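Local coordinates for sorbitol-6-phosphate dehydrogenase (Erwinia amylovora CFBP1430, PDB 5O3Z), which probably catalyses the reversible NAD-dependent oxidation of sorbitol 6-phosphate to fructose 6-phosphate, as a member of the short-chain dehydrogenase/reductase family, at residues R139-N144 against H184-G189; G19-E24 against D233-L238; L89-G94 against V118-C123. All blocks are in the same frame, centred on the assembly; numbering follows the deposited sequence.

Contact 1 (R139-N144 against H184-G189); sequences RIIQIN and HSLMLG
Ser185 and Asn144 both donate to the side-chain oxygen of Gln142 on one face of two neighbouring parallel strands. Ser185 OG reaches Gln142 OE1 over 2.7 Å, lying in the plane of that carbonyl. Asn144 ND2, from the same strand as Gln142, gives Gln142 OE1 a second bond of 2.9 Å but comes from above, 40° out of the plane. Two donors from different directions should restrict the rotation of the Gln142 amide. The glutamine gets there with CG anti to the backbone N (chi1 -166°) and the rest of its chain extended. Helix 156-176 completes the cluster: Ser185 OG is also bonded to Thr169 OG1, and Asn144 ND2 to Lys162 O.

The straightest backbone bonds lie beside this cluster, where Gln142 N meets His184 O at 2.9 Å and Gln142 O accepts from Leu186 N at the same distance. Further along, the bond from Asn144 N to Leu186 O is short but bent to 143°, and only the last, from Leu188 N to Asn144 O, is weak at 3.4 Å. The next residue, Gly189, is partly exposed. Met187 lies alongside Asn144 here, its chain folded back to leave CE 3.3 Å from Asn144 OD1.

The other face is buried and largely apolar, apart from His184, whose ND1 bonds to Gln252 N. Ile141 CG2 rests 3.8 Å from Leu186 CG, the two side chains crossing obliquely, and Ile143 CG2 meets Leu188 CD1 at 3.7 Å. Helix 231-242 covers this layer with Leu238 and Val237. The two parallel strands, 139-145 and 182-188, are adjacent in the sheet and linked through helix 156-176, a beta-alpha-beta crossover unit of a Rossmann fold.

Contact 2 (G19-E24 against D233-L238); sequences GAFLCE and DVLNVL
Leu22 pushes its forked end between Val234, Leu235 and Leu238, and with Phe21 it makes all the close contacts of segment 19-24 with segment 233-238. Its first torsion sets CG opposite the carbonyl carbon, and a chi2 of 170° places CD1 anti to CA and leaves CD2 as the branch turned to the backbone of Leu235. Leu22 CD2 sits 3.9 Å from Leu235 CA and 4.0 Å from Leu235 CD1. Val234 CG1 is 4.1 Å from Leu22 CD2. Leu238 CD1 comes up against both prongs of the fork, 3.8 Å from Leu22 CD2 and equally near Leu22 CD1, with the two leucines crossing at a slant.

The short segments pass each other with their axes 10.1 Å apart at 50°, a spacing filled by these branched side chains. Both helices lie on the same side of the central sheet of a Rossmann fold. Helix 17-28 follows the glycine-rich turn after the first strand, the part of the fold that in short-chain dehydrogenases typically receives the dinucleotide cofactor; helix 231-242 belongs to the C-terminal part and leans on strands 182-188 and 253-256.

Leu235 serves both Leu22 and Phe21 by splitting its branches. Its first torsion points CG across the interface, and chi2 near 58° parts the methyls, CD1 to Leu22 and CD2 to Phe21. Phe21 holds its own CG anti to the backbone N, which carries the ring toward the leucine until Phe21 CE1 is 3.5 Å from Leu235 CD2. The two side chains cross at roughly a right angle, and Phe21 CE1 is also 4.0 Å from Leu235 CB. Tyr231 meets the Phe21 ring as well, at the start of helix 231-242. On a different flank of that helix, Val237 packs against Phe240 of the second subunit.

Contact 3 (L89-G94 against V118-C123); sequences LVYSAG and VGYFLC
The Tyr91 ring lies against helix 106-133 with one face over the backbone and CB of Tyr120, and with Cys123 at its edge. Tyr120 CB is 4.0 Å from the centroid of the Tyr91 ring and only 16° off the normal, a CH-pi contact, while Tyr120 CA and N lie over the same face. Cys123 SG sits near the plane of the Tyr91 ring, 5.2 Å from its centroid, as a sulfur-aromatic contact. The rings of Tyr91 and Tyr120 meet obliquely, their planes at 31° and their centroids 5.9 Å apart.

Extending CG anti to the backbone N (chi1 -170°) sends the Tyr91 phenol across the helix surface until Tyr91 OH is 3.1 Å from Gly119 CA. The bare backbone at Gly119 lets the ring settle this closely. The hydroxyl is held by Val115 O, one helical turn earlier, whereas Tyr120 OH is bonded to Thr169 OG1 of helix 156-176.

The axes of strand residues 89-91 and helix residues 118-123 run nearly antiparallel, 9.6 Å apart at closest approach. This is the packing of a beta-alpha-beta crossover in the Rossmann fold: the chain leaves strand 88-91, returns through helix 106-133 and enters the sheet again as strand 139-145, next to where it began.

Leu89, two residues before Tyr91 and on the same side of the strand, extends the apolar layer. Leu89 CD2 lies 3.8 Å from Cys123 CB and 3.4 Å from Cys123 O. A different side of the helix faces the third subunit, where Phe121 stacks on Phe109 of that chain.

All three contacts belong to one Rossmann-fold core. Contacts 1 and 3 have centres about 10 Å apart and share the sheet: strands 88-91 and 139-145 are neighbours, joined by probable hydrogen bonds from Ile141 N to Leu89 O and from Ile143 N to Tyr91 O. Contact 2 has its centre about 11 Å from that of contact 1 and about 15 Å from that of contact 3, on the side of the sheet away from helix 106-133, where Val90 receives Leu22 and Leu238. Along the chain contact 3 closes before contact 1 opens, and contact 2 encloses both. The C-terminal helix 231-242 is thereby brought back beside the first helix, uniting early and late parts of the sequence in one layered core.

Contact 1 (R139-N144 against H184-G189)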
ATOM      1  N   ARG A 139     -23.325   1.497  -9.513  1.00 26.36           N
ATOM      2  CA  ARG A 139     -22.034   0.886  -9.448  1.00 26.07           C
ATOM      3  C   ARG A 139     -21.213   1.211 -10.713  1.00 26.55           C
ATOM      4  O   ARG A 139     -21.751   1.251 -11.834  1.00 23.91           O
ATOM      5  CB  ARG A 139     -22.256  -0.568  -9.398  1.00 26.87           C
ATOM      6  CG  ARG A 139     -23.110  -0.991  -8.230  1.00 28.78           C
ATOM      7  CD  ARG A 139     -22.331  -0.866  -6.958  1.00 28.18           C
ATOM      8  NE  ARG A 139     -22.960  -1.400  -5.791  1.00 26.69           N
ATOM      9  CZ  ARG A 139     -23.638  -0.715  -4.886  1.00 28.43           C
ATOM     10  NH1 ARG A 139     -23.916   0.575  -5.032  1.00 28.01           N
ATOM     11  NH2 ARG A 139     -24.101  -1.362  -3.791  1.00 31.10           N
ATOM     12  N   ILE A 140     -19.917   1.429 -10.543  1.00 24.99           N
ATOM     13  CA  ILE A 140     -19.005   1.580 -11.644  1.00 26.27           C
ATOM     14  C   ILE A 140     -17.881   0.614 -11.329  1.00 26.25           C
ATOM     15  O   ILE A 140     -17.277   0.715 -10.244  1.00 24.81           O
ATOM     16  CB  ILE A 140     -18.472   3.007 -11.781  1.00 25.90           C
ATOM     17  CG1 ILE A 140     -19.588   4.001 -12.114  1.00 26.64           C
ATOM     18  CG2 ILE A 140     -17.360   3.049 -12.817  1.00 27.04           C
ATOM     19  CD1 ILE A 140     -19.195   5.465 -12.030  1.00 26.66           C
ATOM     20  N   ILE A 141     -17.610  -0.297 -12.232  1.00 24.31           N
ATOM     21  CA  ILE A 141     -16.534  -1.238 -12.022  1.00 26.94           C
ATOM     22  C   ILE A 141     -15.631  -1.199 -13.191  1.00 26.67           C
ATOM     23  O   ILE A 141     -16.055  -1.499 -14.312  1.00 27.49           O
ATOM     24  CB  ILE A 141     -17.083  -2.652 -11.791  1.00 29.34           C
ATOM     25  CG1 ILE A 141     -17.750  -2.693 -10.397  1.00 31.18           C
ATOM     26  CG2 ILE A 141     -15.970  -3.684 -11.836  1.00 28.49           C
ATOM     27  CD1 ILE A 141     -18.683  -3.861 -10.188  1.00 35.26           C
ATOM     28  N   GLN A 142     -14.336  -0.924 -12.946  1.00 25.23           N
ATOM     29  CA  GLN A 142     -13.319  -1.009 -13.991  1.00 25.52           C
ATOM     30  C   GLN A 142     -12.535  -2.310 -14.024  1.00 24.31           C
ATOM     31  O   GLN A 142     -12.013  -2.768 -13.010  1.00 26.24           O
ATOM     32  CB  GLN A 142     -12.281   0.111 -13.776  1.00 27.24           C
ATOM     33  CG  GLN A 142     -11.355   0.353 -14.973  1.00 29.03           C
ATOM     34  CD  GLN A 142      -9.926   0.863 -14.593  1.00 28.97           C
ATOM     35  OE1 GLN A 142      -9.510   0.856 -13.417  1.00 26.62           O
ATOM     36  NE2 GLN A 142      -9.141   1.216 -15.631  1.00 27.27           N
ATOM     37  N   ILE A 143     -12.331  -2.868 -15.184  1.00 23.93           N
ATOM     38  CA  ILE A 143     -11.399  -4.004 -15.346  1.00 23.05           C
ATOM     39  C   ILE A 143      -9.965  -3.441 -15.409  1.00 23.27           C
ATOM     40  O   ILE A 143      -9.673  -2.639 -16.263  1.00 24.26           O
ATOM     41  CB  ILE A 143     -11.709  -4.800 -16.600  1.00 24.17           C
ATOM     42  CG1 ILE A 143     -13.192  -5.261 -16.609  1.00 23.77           C
ATOM     43  CG2 ILE A 143     -10.781  -5.971 -16.707  1.00 24.74           C
ATOM     44  CD1 ILE A 143     -13.710  -5.831 -15.250  1.00 24.94           C
ATOM     45  N   ASN A 144      -9.110  -3.836 -14.450  1.00 21.15           N
ATOM     46  CA  ASN A 144      -7.779  -3.334 -14.330  1.00 19.69           C
ATOM     47  C   ASN A 144      -6.939  -4.622 -14.275  1.00 20.63           C
ATOM     48  O   ASN A 144      -7.400  -5.703 -14.738  1.00 21.06           O
ATOM     49  CB  ASN A 144      -7.733  -2.359 -13.127  1.00 18.50           C
ATOM     50  CG  ASN A 144      -6.515  -1.413 -13.147  1.00 18.90           C
ATOM     51  OD1 ASN A 144      -5.357  -1.840 -13.264  1.00 20.10           O
ATOM     52  ND2 ASN A 144      -6.794  -0.150 -13.008  1.00 18.28           N
ATOM     53  N   HIS A 184     -15.122   0.800  -8.077  1.00 22.82           N
ATOM     54  CA  HIS A 184     -14.016  -0.142  -7.851  1.00 22.93           C
ATOM     55  C   HIS A 184     -13.246  -0.443  -9.069  1.00 24.61           C
ATOM     56  O   HIS A 184     -13.784  -0.373 -10.185  1.00 23.28           O
ATOM     57  CB  HIS A 184     -14.536  -1.469  -7.333  1.00 23.19           C
ATOM     58  CG  HIS A 184     -15.319  -1.356  -6.075  1.00 23.03           C
ATOM     59  ND1 HIS A 184     -14.713  -1.032  -4.864  1.00 24.12           N
ATOM     60  CD2 HIS A 184     -16.655  -1.458  -5.831  1.00 23.16           C
ATOM     61  CE1 HIS A 184     -15.657  -0.907  -3.937  1.00 23.94           C
ATOM     62  NE2 HIS A 184     -16.849  -1.174  -4.491  1.00 23.84           N
ATOM     63  N   SER A 185     -11.973  -0.814  -8.874  1.00 21.28           N
ATOM     64  CA  SER A 185     -11.146  -1.325  -9.920  1.00 20.86           C
ATOM     65  C   SER A 185     -10.798  -2.757  -9.544  1.00 21.93           C
ATOM     66  O   SER A 185     -10.430  -3.058  -8.365  1.00 20.53           O
ATOM     67  CB  SER A 185      -9.897  -0.443 -10.075  1.00 21.49           C
ATOM     68  OG  SER A 185     -10.186   0.775 -10.766  1.00 21.62           O
ATOM     69  N   LEU A 186     -10.905  -3.654 -10.514  1.00 21.02           N
ATOM     70  CA  LEU A 186     -10.608  -5.056 -10.288  1.00 21.72           C
ATOM     71  C   LEU A 186      -9.276  -5.374 -10.823  1.00 22.40           C
ATOM     72  O   LEU A 186      -9.057  -5.245 -12.018  1.00 21.03           O
ATOM     73  CB  LEU A 186     -11.653  -5.991 -10.970  1.00 23.01           C
ATOM     74  CG  LEU A 186     -13.115  -5.891 -10.590  1.00 23.71           C
ATOM     75  CD1 LEU A 186     -13.907  -7.117 -11.107  1.00 24.17           C
ATOM     76  CD2 LEU A 186     -13.274  -5.705  -9.064  1.00 25.02           C
ATOM     77  N   MET A 187      -8.340  -5.785  -9.955  1.00 19.99           N
ATOM     78  CA  MET A 187      -7.003  -5.968 -10.379  1.00 21.19           C
ATOM     79  C   MET A 187      -6.770  -7.394 -10.775  1.00 22.20           C
ATOM     80  O   MET A 187      -6.386  -8.243  -9.983  1.00 24.83           O
ATOM     81  CB  MET A 187      -6.016  -5.417  -9.298  1.00 20.72           C
ATOM     82  CG  MET A 187      -6.561  -4.228  -8.510  1.00 19.59           C
ATOM     83  SD  MET A 187      -6.882  -2.754  -9.522  1.00 20.16           S
ATOM     84  CE  MET A 187      -5.199  -2.247  -9.971  1.00 19.82           C
ATOM     85  N   LEU A 188      -6.950  -7.707 -12.036  1.00 23.25           N
ATOM     86  CA  LEU A 188      -6.856  -9.107 -12.476  1.00 23.21           C
ATOM     87  C   LEU A 188      -5.479  -9.619 -12.588  1.00 23.69           C
ATOM     88  O   LEU A 188      -4.560  -8.900 -12.981  1.00 23.89           O
ATOM     89  CB  LEU A 188      -7.517  -9.279 -13.854  1.00 23.19           C
ATOM     90  CG  LEU A 188      -8.969  -8.772 -13.906  1.00 23.18           C
ATOM     91  CD1 LEU A 188      -9.562  -9.142 -15.236  1.00 23.78           C
ATOM     92  CD2 LEU A 188      -9.892  -9.171 -12.769  1.00 24.30           C
ATOM     93  N   GLY A 189      -5.283 -10.913 -12.289  1.00 24.62           N
ATOM     94  CA  GLY A 189      -4.063 -11.585 -12.667  1.00 23.19           C
ATOM     95  C   GLY A 189      -4.151 -11.921 -14.153  1.00 26.17           C
ATOM     96  O   GLY A 189      -4.985 -11.368 -14.863  1.00 28.18           O
TER

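Contact 2 (G19-E24 against D233-L238)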
ATOM      1  N   GLY A  19     -15.164  -9.146 -21.968  1.00 23.60           N
ATOM      2  CA  GLY A  19     -16.347  -8.347 -22.045  1.00 25.81           C
ATOM      3  C   GLY A  19     -17.602  -9.126 -22.429  1.00 26.60           C
ATOM      4  O   GLY A  19     -18.672  -8.921 -21.829  1.00 22.77           O
ATOM      5  N   ALA A  20     -17.437 -10.034 -23.388  1.00 27.84           N
ATOM      6  CA  ALA A  20     -18.585 -10.823 -23.874  1.00 32.18           C
ATOM      7  C   ALA A  20     -19.066 -11.803 -22.777  1.00 31.99           C
ATOM      8  O   ALA A  20     -20.245 -11.946 -22.536  1.00 31.18           O
ATOM      9  CB  ALA A  20     -18.214 -11.566 -25.149  1.00 30.46           C
ATOM     10  N   PHE A  21     -18.098 -12.417 -22.088  1.00 33.58           N
ATOM     11  CA  PHE A  21     -18.390 -13.288 -20.971  1.00 30.07           C
ATOM     12  C   PHE A  21     -19.091 -12.550 -19.860  1.00 30.00           C
ATOM     13  O   PHE A  21     -20.002 -13.116 -19.287  1.00 27.16           O
ATOM     14  CB  PHE A  21     -17.105 -13.927 -20.455  1.00 31.74           C
ATOM     15  CG  PHE A  21     -17.321 -15.011 -19.421  1.00 34.13           C
ATOM     16  CD1 PHE A  21     -17.573 -14.689 -18.079  1.00 32.78           C
ATOM     17  CD2 PHE A  21     -17.210 -16.364 -19.776  1.00 33.54           C
ATOM     18  CE1 PHE A  21     -17.769 -15.701 -17.130  1.00 35.67           C
ATOM     19  CE2 PHE A  21     -17.371 -17.376 -18.830  1.00 34.20           C
ATOM     20  CZ  PHE A  21     -17.636 -17.051 -17.511  1.00 34.16           C
ATOM     21  N   LEU A  22     -18.686 -11.308 -19.521  1.00 26.97           N
ATOM     22  CA  LEU A  22     -19.368 -10.586 -18.455  1.00 28.15           C
ATOM     23  C   LEU A  22     -20.791 -10.218 -18.834  1.00 29.30           C
ATOM     24  O   LEU A  22     -21.663 -10.218 -17.976  1.00 26.76           O
ATOM     25  CB  LEU A  22     -18.605  -9.334 -18.040  1.00 29.43           C
ATOM     26  CG  LEU A  22     -17.225  -9.536 -17.446  1.00 28.96           C
ATOM     27  CD1 LEU A  22     -16.535  -8.167 -17.333  1.00 28.03           C
ATOM     28  CD2 LEU A  22     -17.347 -10.179 -16.058  1.00 28.76           C
ATOM     29  N   CYS A  23     -21.007  -9.854 -20.117  1.00 29.81           N
ATOM     30  CA  CYS A  23     -22.390  -9.560 -20.613  1.00 27.71           C
ATOM     31  C   CYS A  23     -23.318 -10.769 -20.411  1.00 26.00           C
ATOM     32  O   CYS A  23     -24.422 -10.633 -19.918  1.00 28.19           O
ATOM     33  CB  CYS A  23     -22.355  -9.173 -22.102  1.00 29.42           C
ATOM     34  SG  CYS A  23     -21.662  -7.528 -22.404  1.00 31.07           S
ATOM     35  N   GLU A  24     -22.842 -11.942 -20.768  1.00 27.03           N
ATOM     36  CA  GLU A  24     -23.669 -13.170 -20.630  1.00 31.10           C
ATOM     37  C   GLU A  24     -23.948 -13.497 -19.158  1.00 31.00           C
ATOM     38  O   GLU A  24     -25.092 -13.832 -18.730  1.00 31.10           O
ATOM     39  CB  GLU A  24     -22.968 -14.344 -21.262  1.00 33.25           C
ATOM     40  CG  GLU A  24     -22.673 -14.104 -22.724  1.00 39.45           C
ATOM     41  CD  GLU A  24     -22.424 -15.368 -23.525  1.00 42.77           C
ATOM     42  OE1 GLU A  24     -23.029 -16.417 -23.224  1.00 46.79           O
ATOM     43  OE2 GLU A  24     -21.646 -15.301 -24.484  1.00 42.34           O
ATOM     44  N   ASP A 233     -13.916 -16.159 -12.277  1.00 27.66           N
ATOM     45  CA  ASP A 233     -13.446 -15.421 -11.050  1.00 25.37           C
ATOM     46  C   ASP A 233     -13.761 -13.956 -11.182  1.00 23.70           C
ATOM     47  O   ASP A 233     -14.240 -13.343 -10.311  1.00 24.33           O
ATOM     48  CB  ASP A 233     -11.946 -15.575 -10.869  1.00 26.48           C
ATOM     49  CG  ASP A 233     -11.502 -16.983 -10.828  1.00 27.45           C
ATOM     50  OD1 ASP A 233     -12.107 -17.792 -10.076  1.00 27.23           O
ATOM     51  OD2 ASP A 233     -10.546 -17.269 -11.531  1.00 26.67           O
ATOM     52  N   VAL A 234     -13.546 -13.413 -12.366  1.00 24.47           N
ATOM     53  CA  VAL A 234     -13.850 -12.023 -12.599  1.00 24.24           C
ATOM     54  C   VAL A 234     -15.302 -11.701 -12.363  1.00 21.90           C
ATOM     55  O   VAL A 234     -15.664 -10.778 -11.621  1.00 19.65           O
ATOM     56  CB  VAL A 234     -13.406 -11.588 -14.019  1.00 25.31           C
ATOM     57  CG1 VAL A 234     -13.697 -10.112 -14.244  1.00 25.25           C
ATOM     58  CG2 VAL A 234     -11.917 -11.824 -14.226  1.00 25.90           C
ATOM     59  N   LEU A 235     -16.160 -12.473 -13.050  1.00 24.47           N
ATOM     60  CA  LEU A 235     -17.595 -12.384 -12.909  1.00 24.77           C
ATOM     61  C   LEU A 235     -18.058 -12.448 -11.474  1.00 25.90           C
ATOM     62  O   LEU A 235     -18.821 -11.603 -11.031  1.00 28.59           O
ATOM     63  CB  LEU A 235     -18.237 -13.478 -13.804  1.00 28.06           C
ATOM     64  CG  LEU A 235     -19.767 -13.516 -13.895  1.00 29.87           C
ATOM     65  CD1 LEU A 235     -20.338 -12.202 -14.408  1.00 32.22           C
ATOM     66  CD2 LEU A 235     -20.180 -14.661 -14.816  1.00 31.09           C
ATOM     67  N   ASN A 236     -17.480 -13.393 -10.706  1.00 28.81           N
ATOM     68  CA  ASN A 236     -17.870 -13.634  -9.306  1.00 26.30           C
ATOM     69  C   ASN A 236     -17.722 -12.404  -8.499  1.00 25.37           C
ATOM     70  O   ASN A 236     -18.689 -11.907  -7.885  1.00 23.84           O
ATOM     71  CB  ASN A 236     -17.071 -14.831  -8.734  1.00 28.32           C
ATOM     72  CG  ASN A 236     -17.623 -16.184  -9.222  1.00 32.82           C
ATOM     73  OD1 ASN A 236     -18.736 -16.233  -9.755  1.00 35.25           O
ATOM     74  ND2 ASN A 236     -16.834 -17.286  -9.071  1.00 28.14           N
ATOM     75  N   VAL A 237     -16.499 -11.841  -8.564  1.00 26.89           N
ATOM     76  CA  VAL A 237     -16.132 -10.659  -7.810  1.00 26.18           C
ATOM     77  C   VAL A 237     -16.922  -9.424  -8.309  1.00 25.07           C
ATOM     78  O   VAL A 237     -17.439  -8.606  -7.527  1.00 26.43           O
ATOM     79  CB  VAL A 237     -14.610 -10.420  -7.957  1.00 26.16           C
ATOM     80  CG1 VAL A 237     -14.198  -9.094  -7.367  1.00 27.49           C
ATOM     81  CG2 VAL A 237     -13.774 -11.540  -7.334  1.00 27.98           C
ATOM     82  N   LEU A 238     -16.961  -9.277  -9.621  1.00 25.67           N
ATOM     83  CA  LEU A 238     -17.788  -8.218 -10.213  1.00 26.08           C
ATOM     84  C   LEU A 238     -19.211  -8.207  -9.633  1.00 24.38           C
ATOM     85  O   LEU A 238     -19.742  -7.170  -9.162  1.00 22.20           O
ATOM     86  CB  LEU A 238     -17.766  -8.347 -11.729  1.00 28.38           C
ATOM     87  CG  LEU A 238     -18.357  -7.149 -12.492  1.00 29.26           C
ATOM     88  CD1 LEU A 238     -17.732  -7.123 -13.868  1.00 29.84           C
ATOM     89  CD2 LEU A 238     -19.865  -7.233 -12.620  1.00 30.82           C
TER

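Contact 3 (L89-G94 against V118-C123)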
ATOM      1  N   LEU A  89     -22.065   0.476 -14.579  1.00 24.48           N
ATOM      2  CA  LEU A  89     -21.115   0.583 -15.711  1.00 24.63           C
ATOM      3  C   LEU A  89     -19.956  -0.388 -15.523  1.00 24.82           C
ATOM      4  O   LEU A  89     -19.299  -0.326 -14.463  1.00 22.88           O
ATOM      5  CB  LEU A  89     -20.574   2.023 -15.846  1.00 24.06           C
ATOM      6  CG  LEU A  89     -19.418   2.304 -16.854  1.00 23.52           C
ATOM      7  CD1 LEU A  89     -19.968   2.128 -18.299  1.00 26.17           C
ATOM      8  CD2 LEU A  89     -18.850   3.711 -16.674  1.00 23.07           C
ATOM      9  N   VAL A  90     -19.711  -1.274 -16.494  1.00 22.85           N
ATOM     10  CA  VAL A  90     -18.518  -2.045 -16.557  1.00 24.79           C
ATOM     11  C   VAL A  90     -17.628  -1.540 -17.682  1.00 25.40           C
ATOM     12  O   VAL A  90     -18.016  -1.574 -18.866  1.00 25.48           O
ATOM     13  CB  VAL A  90     -18.797  -3.546 -16.693  1.00 24.29           C
ATOM     14  CG1 VAL A  90     -17.518  -4.350 -16.660  1.00 25.94           C
ATOM     15  CG2 VAL A  90     -19.728  -3.997 -15.595  1.00 24.52           C
ATOM     16  N   TYR A  91     -16.411  -1.091 -17.317  1.00 25.22           N
ATOM     17  CA  TYR A  91     -15.447  -0.634 -18.300  1.00 27.31           C
ATOM     18  C   TYR A  91     -14.347  -1.636 -18.470  1.00 28.61           C
ATOM     19  O   TYR A  91     -13.465  -1.871 -17.568  1.00 25.73           O
ATOM     20  CB  TYR A  91     -14.898   0.784 -17.984  1.00 25.58           C
ATOM     21  CG  TYR A  91     -14.067   1.383 -19.128  1.00 22.90           C
ATOM     22  CD1 TYR A  91     -12.681   1.142 -19.266  1.00 22.54           C
ATOM     23  CD2 TYR A  91     -14.670   2.185 -20.072  1.00 22.25           C
ATOM     24  CE1 TYR A  91     -11.965   1.697 -20.315  1.00 22.46           C
ATOM     25  CE2 TYR A  91     -13.963   2.715 -21.114  1.00 22.35           C
ATOM     26  CZ  TYR A  91     -12.642   2.461 -21.262  1.00 21.78           C
ATOM     27  OH  TYR A  91     -12.050   3.081 -22.341  1.00 24.01           O
ATOM     28  N   SER A  92     -14.405  -2.250 -19.623  1.00 29.39           N
ATOM     29  CA  SER A  92     -13.520  -3.306 -19.961  1.00 33.39           C
ATOM     30  C   SER A  92     -12.829  -3.024 -21.295  1.00 36.04           C
ATOM     31  O   SER A  92     -13.331  -3.342 -22.355  1.00 48.07           O
ATOM     32  CB  SER A  92     -14.331  -4.597 -19.949  1.00 33.92           C
ATOM     33  OG  SER A  92     -13.479  -5.658 -20.270  1.00 39.00           O
ATOM     34  N   ALA A  93     -11.636  -2.471 -21.235  1.00 36.23           N
ATOM     35  CA  ALA A  93     -10.893  -2.063 -22.403  1.00 39.86           C
ATOM     36  C   ALA A  93      -9.410  -2.062 -22.108  1.00 43.33           C
ATOM     37  O   ALA A  93      -8.981  -2.062 -20.936  1.00 42.36           O
ATOM     38  CB  ALA A  93     -11.351  -0.676 -22.834  1.00 43.88           C
ATOM     39  N   GLY A  94      -8.618  -2.157 -23.173  1.00 46.18           N
ATOM     40  CA  GLY A  94      -7.173  -1.894 -23.126  1.00 48.47           C
ATOM     41  C   GLY A  94      -6.323  -3.137 -23.032  1.00 51.15           C
ATOM     42  O   GLY A  94      -6.668  -4.065 -22.287  1.00 53.95           O
ATOM     43  N   VAL A 118      -8.643   7.592 -20.548  1.00 25.53           N
ATOM     44  CA  VAL A 118      -9.584   8.625 -20.925  1.00 25.07           C
ATOM     45  C   VAL A 118     -10.998   8.012 -21.220  1.00 24.14           C
ATOM     46  O   VAL A 118     -12.033   8.595 -20.889  1.00 26.55           O
ATOM     47  CB  VAL A 118      -9.059   9.411 -22.145  1.00 28.67           C
ATOM     48  CG1 VAL A 118     -10.151  10.238 -22.788  1.00 26.69           C
ATOM     49  CG2 VAL A 118      -7.864  10.259 -21.750  1.00 27.13           C
ATOM     50  N   GLY A 119     -11.018   6.835 -21.809  1.00 24.47           N
ATOM     51  CA  GLY A 119     -12.277   6.127 -22.025  1.00 25.10           C
ATOM     52  C   GLY A 119     -12.991   5.873 -20.732  1.00 23.44           C
ATOM     53  O   GLY A 119     -14.208   6.001 -20.653  1.00 24.52           O
ATOM     54  N   TYR A 120     -12.211   5.568 -19.687  1.00 22.53           N
ATOM     55  CA  TYR A 120     -12.799   5.263 -18.408  1.00 22.22           C
ATOM     56  C   TYR A 120     -13.381   6.501 -17.811  1.00 22.58           C
ATOM     57  O   TYR A 120     -14.463   6.457 -17.248  1.00 24.17           O
ATOM     58  CB  TYR A 120     -11.803   4.508 -17.504  1.00 23.09           C
ATOM     59  CG  TYR A 120     -12.260   4.243 -16.051  1.00 22.03           C
ATOM     60  CD1 TYR A 120     -13.576   3.938 -15.729  1.00 23.45           C
ATOM     61  CD2 TYR A 120     -11.328   4.163 -15.024  1.00 22.65           C
ATOM     62  CE1 TYR A 120     -13.974   3.686 -14.411  1.00 22.07           C
ATOM     63  CE2 TYR A 120     -11.697   3.915 -13.695  1.00 22.24           C
ATOM     64  CZ  TYR A 120     -13.018   3.643 -13.407  1.00 21.64           C
ATOM     65  OH  TYR A 120     -13.415   3.370 -12.147  1.00 22.89           O
ATOM     66  N   PHE A 121     -12.685   7.637 -17.954  1.00 22.10           N
ATOM     67  CA  PHE A 121     -13.164   8.933 -17.486  1.00 20.75           C
ATOM     68  C   PHE A 121     -14.453   9.302 -18.298  1.00 20.38           C
ATOM     69  O   PHE A 121     -15.466   9.608 -17.728  1.00 19.74           O
ATOM     70  CB  PHE A 121     -12.006   9.965 -17.644  1.00 20.52           C
ATOM     71  CG  PHE A 121     -12.428  11.372 -17.678  1.00 20.98           C
ATOM     72  CD1 PHE A 121     -12.666  12.064 -16.543  1.00 21.76           C
ATOM     73  CD2 PHE A 121     -12.642  12.005 -18.909  1.00 22.00           C
ATOM     74  CE1 PHE A 121     -13.080  13.386 -16.587  1.00 23.12           C
ATOM     75  CE2 PHE A 121     -13.038  13.306 -18.982  1.00 21.95           C
ATOM     76  CZ  PHE A 121     -13.251  14.020 -17.815  1.00 23.22           C
ATOM     77  N   LEU A 122     -14.419   9.198 -19.623  1.00 21.99           N
ATOM     78  CA  LEU A 122     -15.634   9.599 -20.350  1.00 21.87           C
ATOM     79  C   LEU A 122     -16.889   8.808 -19.983  1.00 22.53           C
ATOM     80  O   LEU A 122     -17.950   9.417 -19.644  1.00 21.84           O
ATOM     81  CB  LEU A 122     -15.403   9.610 -21.806  1.00 23.11           C
ATOM     82  CG  LEU A 122     -14.448  10.726 -22.186  1.00 24.74           C
ATOM     83  CD1 LEU A 122     -13.934  10.363 -23.559  1.00 25.07           C
ATOM     84  CD2 LEU A 122     -15.182  12.055 -22.085  1.00 27.16           C
ATOM     85  N   CYS A 123     -16.758   7.497 -20.003  1.00 22.88           N
ATOM     86  CA  CYS A 123     -17.821   6.575 -19.578  1.00 25.64           C
ATOM     87  C   CYS A 123     -18.303   6.772 -18.181  1.00 24.48           C
ATOM     88  O   CYS A 123     -19.515   6.792 -17.953  1.00 25.83           O
ATOM     89  CB  CYS A 123     -17.455   5.111 -19.883  1.00 26.84           C
ATOM     90  SG  CYS A 123     -17.275   4.918 -21.692  1.00 32.44           S
TER